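Long-range contacts in thioredoxin domain-containing protein (Sinorhizobium meliloti, PDB 3U5R), which is of unknown function but has a thioredoxin-like domain and may act as an antioxidant oxidoreductase: residues 133-137 / 203-207; 27-32 / 139-143. One frame throughout, in Å; residues are numbered along the deposited sequence.

Overall arrangement
Near the start of the modelled chain lies 27-32, which meets 139-143. Contact 2 thus closes a loop of 106 residues that holds three strands of the five-stranded mixed sheet, 61-66, 93-99 and 127-129. Just before this closure, 133-137 begins the short helix 134-139. Its partner, 203-207, is the tail after strand 199-202, so contact 1 closes a loop of 65 residues. The two loops cross rather than nest. Their centres lie about 12 Å apart, and Ile-203 N probably bonds to Ala-142 O. Together they tie both ends of the modelled chain to helix 134-139 and its exit, beside the small sheet of strands 27-28, 199-202 and 143-144.

Contact 1: residues 133-137 / 203-207; sequences QSVAK and IKWTA
Gln-133 reaches from the start of helix 134-139 to the backbone on both sides of Trp-205. Its CB lies 3.9 Å from Trp-205 CZ3. CG stands beside the backbone N (chi1 -38°) and the chain then runs extended (chi2 -174°), which carries the amide to the tail. Gln-133 CD passes Thr-206 CG2 at 3.5 Å, the two side chains sliding by in opposite directions. Gln-133 OE1 accepts a nearly straight bond (168°) from Thr-206 N at 2.9 Å. The same oxygen sits at the edge of the Trp-205 ring, near its plane. Gln-133 NE2 donates to Lys-204 O at 3.0 Å. That oxygen lies in the glutamine amide plane, although NE2 stands above the Lys-204 carbonyl plane. NE2 also bonds to Ser-100 O, so partners at both ends fix the amide's rotation. With a leucine in its place, Thr-206 N would probably be left without its mate and the tail freer to shift. The indole meets the helix obliquely: Ala-136 CB is 3.8 Å from Trp-205 CH2, and Lys-137 CG is 3.7 Å from Trp-205 CZ3. Ile-203 CG2 sits over the centre of one face of the ring. The arrangement is a side-chain amide bridging the C=O and N-H on either side of one residue, and it fastens the C-terminal tail to a helix of the thioredoxin-like domain.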
# COMPACT_ATOMS: atom_id res chain seq x y z
N GLN A 133 2.70 -2.95 -14.79
CA GLN A 133 1.61 -2.09 -14.23
C GLN A 133 0.27 -2.72 -14.35
O GLN A 133 -0.72 -2.06 -14.09
CB GLN A 133 1.62 -0.64 -14.83
CG GLN A 133 3.07 -0.16 -15.01
CD GLN A 133 3.17 1.28 -15.46
OE1 GLN A 133 2.62 1.63 -16.49
NE2 GLN A 133 3.86 2.13 -14.67
N SER A 134 0.21 -4.01 -14.71
CA SER A 134 -1.13 -4.68 -14.79
C SER A 134 -1.78 -4.74 -13.38
O SER A 134 -2.97 -4.58 -13.24
CB SER A 134 -0.99 -6.10 -15.37
OG SER A 134 -0.35 -6.93 -14.42
N VAL A 135 -1.00 -4.92 -12.31
CA VAL A 135 -1.65 -4.97 -11.00
C VAL A 135 -2.18 -3.57 -10.56
O VAL A 135 -3.31 -3.50 -10.13
CB VAL A 135 -0.71 -5.62 -9.92
CG1 VAL A 135 -1.36 -5.63 -8.54
CG2 VAL A 135 -0.25 -7.07 -10.45
N ALA A 136 -1.39 -2.51 -10.68
CA ALA A 136 -1.89 -1.19 -10.37
C ALA A 136 -3.22 -0.94 -11.15
O ALA A 136 -4.19 -0.41 -10.61
CB ALA A 136 -0.82 -0.12 -10.76
N LYS A 137 -3.24 -1.34 -12.42
CA LYS A 137 -4.48 -1.16 -13.22
C LYS A 137 -5.66 -2.00 -12.74
O LYS A 137 -6.80 -1.48 -12.67
CB LYS A 137 -4.23 -1.48 -14.70
CG LYS A 137 -3.34 -0.52 -15.44
CD LYS A 137 -3.46 -0.89 -16.99
CE LYS A 137 -2.14 -0.74 -17.75
NZ LYS A 137 -2.21 -1.48 -19.08
N ILE A 203 0.83 7.66 -10.06
CA ILE A 203 1.53 6.50 -10.58
C ILE A 203 2.15 6.88 -11.92
O ILE A 203 1.50 7.44 -12.82
CB ILE A 203 0.57 5.25 -10.68
CG1 ILE A 203 0.08 4.95 -9.25
CG2 ILE A 203 1.25 4.04 -11.44
CD1 ILE A 203 -0.08 3.58 -8.80
N LYS A 204 3.42 6.55 -12.09
CA LYS A 204 4.07 6.93 -13.33
C LYS A 204 3.86 5.84 -14.38
O LYS A 204 4.71 4.97 -14.55
CB LYS A 204 5.55 7.18 -13.03
CG LYS A 204 5.74 8.27 -11.96
CD LYS A 204 5.09 9.57 -12.46
CE LYS A 204 5.49 10.83 -11.66
NZ LYS A 204 4.54 11.15 -10.56
N TRP A 205 2.71 5.91 -15.05
CA TRP A 205 2.33 4.97 -16.10
C TRP A 205 3.37 5.05 -17.23
O TRP A 205 3.85 6.15 -17.56
CB TRP A 205 0.97 5.38 -16.66
CG TRP A 205 -0.03 5.44 -15.57
CD1 TRP A 205 -0.57 6.55 -15.01
CD2 TRP A 205 -0.57 4.31 -14.84
NE1 TRP A 205 -1.45 6.19 -13.99
CE2 TRP A 205 -1.46 4.81 -13.88
CE3 TRP A 205 -0.36 2.91 -14.91
CZ2 TRP A 205 -2.16 3.98 -12.98
CZ3 TRP A 205 -1.09 2.08 -14.02
CH2 TRP A 205 -1.97 2.63 -13.08
N THR A 206 3.78 3.91 -17.77
CA THR A 206 4.64 3.87 -18.97
C THR A 206 3.85 4.50 -20.12
O THR A 206 2.64 4.28 -20.20
CB THR A 206 5.00 2.44 -19.32
OG1 THR A 206 3.80 1.78 -19.77
CG2 THR A 206 5.45 1.71 -18.12
N ALA A 207 4.50 5.31 -20.98
CA ALA A 207 3.82 5.93 -22.18
C ALA A 207 3.03 4.85 -22.89
O ALA A 207 3.61 3.89 -23.38

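Contact 2: residues 27-32 / 139-143; sequences TQSNSI and YGAAC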
# COMPACT_ATOMS: atom_id res chain seq x y z
N THR A 27 -2.35 13.65 -7.48
CA THR A 27 -3.78 13.27 -7.64
C THR A 27 -4.25 12.56 -6.40
O THR A 27 -3.43 12.08 -5.59
CB THR A 27 -4.10 12.18 -8.70
OG1 THR A 27 -2.92 11.63 -9.28
CG2 THR A 27 -5.19 12.61 -9.75
N GLN A 28 -5.58 12.50 -6.27
CA GLN A 28 -6.27 11.75 -5.24
C GLN A 28 -6.47 10.32 -5.70
O GLN A 28 -6.60 10.06 -6.89
CB GLN A 28 -7.69 12.29 -5.00
CG GLN A 28 -7.81 13.73 -4.67
CD GLN A 28 -9.18 14.07 -4.02
OE1 GLN A 28 -10.21 13.45 -4.34
NE2 GLN A 28 -9.17 15.03 -3.09
N SER A 29 -6.60 9.42 -4.74
CA SER A 29 -6.94 8.04 -5.06
C SER A 29 -8.34 8.07 -5.74
O SER A 29 -9.10 9.05 -5.56
CB SER A 29 -6.96 7.18 -3.81
OG SER A 29 -7.68 7.83 -2.77
N ASN A 30 -8.62 7.04 -6.53
CA ASN A 30 -9.95 6.83 -7.11
C ASN A 30 -11.05 6.48 -6.11
O ASN A 30 -10.76 5.98 -5.02
CB ASN A 30 -9.88 5.74 -8.18
CG ASN A 30 -9.10 6.19 -9.44
OD1 ASN A 30 -9.17 7.37 -9.84
ND2 ASN A 30 -8.40 5.25 -10.09
N SER A 31 -12.33 6.72 -6.49
CA SER A 31 -13.51 6.20 -5.74
C SER A 31 -13.77 4.79 -6.16
O SER A 31 -14.37 4.52 -7.20
CB SER A 31 -14.77 6.97 -6.05
OG SER A 31 -14.48 8.33 -5.89
N ILE A 32 -13.32 3.89 -5.34
CA ILE A 32 -13.46 2.49 -5.65
C ILE A 32 -14.55 2.04 -4.73
O ILE A 32 -14.55 2.36 -3.52
CB ILE A 32 -12.15 1.73 -5.34
CG1 ILE A 32 -10.94 2.37 -6.08
CG2 ILE A 32 -12.32 0.24 -5.63
CD1 ILE A 32 -10.78 1.91 -7.55
N TYR A 139 -6.23 -3.01 -9.61
CA TYR A 139 -6.71 -2.48 -8.31
C TYR A 139 -7.35 -1.12 -8.49
O TYR A 139 -8.16 -0.70 -7.64
CB TYR A 139 -5.53 -2.40 -7.28
CG TYR A 139 -5.35 -3.71 -6.54
CD1 TYR A 139 -4.83 -4.79 -7.18
CD2 TYR A 139 -5.81 -3.88 -5.24
CE1 TYR A 139 -4.70 -5.99 -6.56
CE2 TYR A 139 -5.67 -5.13 -4.60
CZ TYR A 139 -5.14 -6.15 -5.26
OH TYR A 139 -5.04 -7.37 -4.66
N GLY A 140 -7.03 -0.48 -9.62
CA GLY A 140 -7.44 0.89 -9.89
C GLY A 140 -6.71 1.88 -8.96
O GLY A 140 -7.32 2.87 -8.52
N ALA A 141 -5.42 1.61 -8.69
CA ALA A 141 -4.52 2.59 -8.07
C ALA A 141 -4.27 3.78 -8.99
O ALA A 141 -4.11 3.64 -10.22
CB ALA A 141 -3.15 1.91 -7.67
N ALA A 142 -4.23 4.97 -8.38
CA ALA A 142 -4.01 6.21 -9.14
C ALA A 142 -2.79 7.01 -8.67
O ALA A 142 -2.22 7.75 -9.43
CB ALA A 142 -5.24 7.12 -9.07
N CYS A 143 -2.39 6.86 -7.40
CA CYS A 143 -1.30 7.68 -6.85
C CYS A 143 -0.50 6.89 -5.82
O CYS A 143 -0.86 5.73 -5.43
CB CYS A 143 -1.93 8.90 -6.18
SG CYS A 143 -3.03 8.47 -4.78
O HOH W 1 -7.20 4.76 -6.34
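Asn-30 and Gly-140 make the one direct hydrogen bond between 27-32 and 139-143. Asn-30 ND2 donates to Gly-140 O at 3.0 Å, with an N-H...O angle of 147°. The donor stands above the Gly-140 carbonyl plane, and the oxygen is tilted from the asparagine amide plane. A water gives the same oxygen a second partner. It accepts from Asn-30 N at 2.7 Å and donates to Gly-140 O at 2.9 Å. Asn-30 thus holds this carbonyl directly with its side chain and, through the water, with its backbone N. Asn-30 CG lies beside its own backbone N (chi1 -69°), which turns the amide over Ala-142; the methyl of Ala-142 is 3.8 Å from Asn-30 ND2. Farther along, Ile-32 CD1 rests 3.7 Å from both Tyr-139 O and Gly-140 O. At the other end, Cys-143 CB meets Thr-27 O at 3.6 Å. Cys-143 SG packs beside Ser-29 N, 3.7 Å away.

The next shell sets the 139-143 backbone. Gly-140, with positive phi, is the C-prime residue of a Schellman motif: Ala-141 N bonds to Ala-136 O and Gly-140 N to Lys-137 O. Ala-142 N is held by Asp-146 OD2. Tyr-139 OH bonds to Ala-39 O.

Ile-32 also packs on Phe-148 of strand 146-150 and on Leu-156 and His-159 of strand 156-160. The contact therefore runs from the end of helix 134-139, past these two strands of the mixed sheet, to the small antiparallel sheet, where strands 27-28 and 143-144 flank strand 199-202.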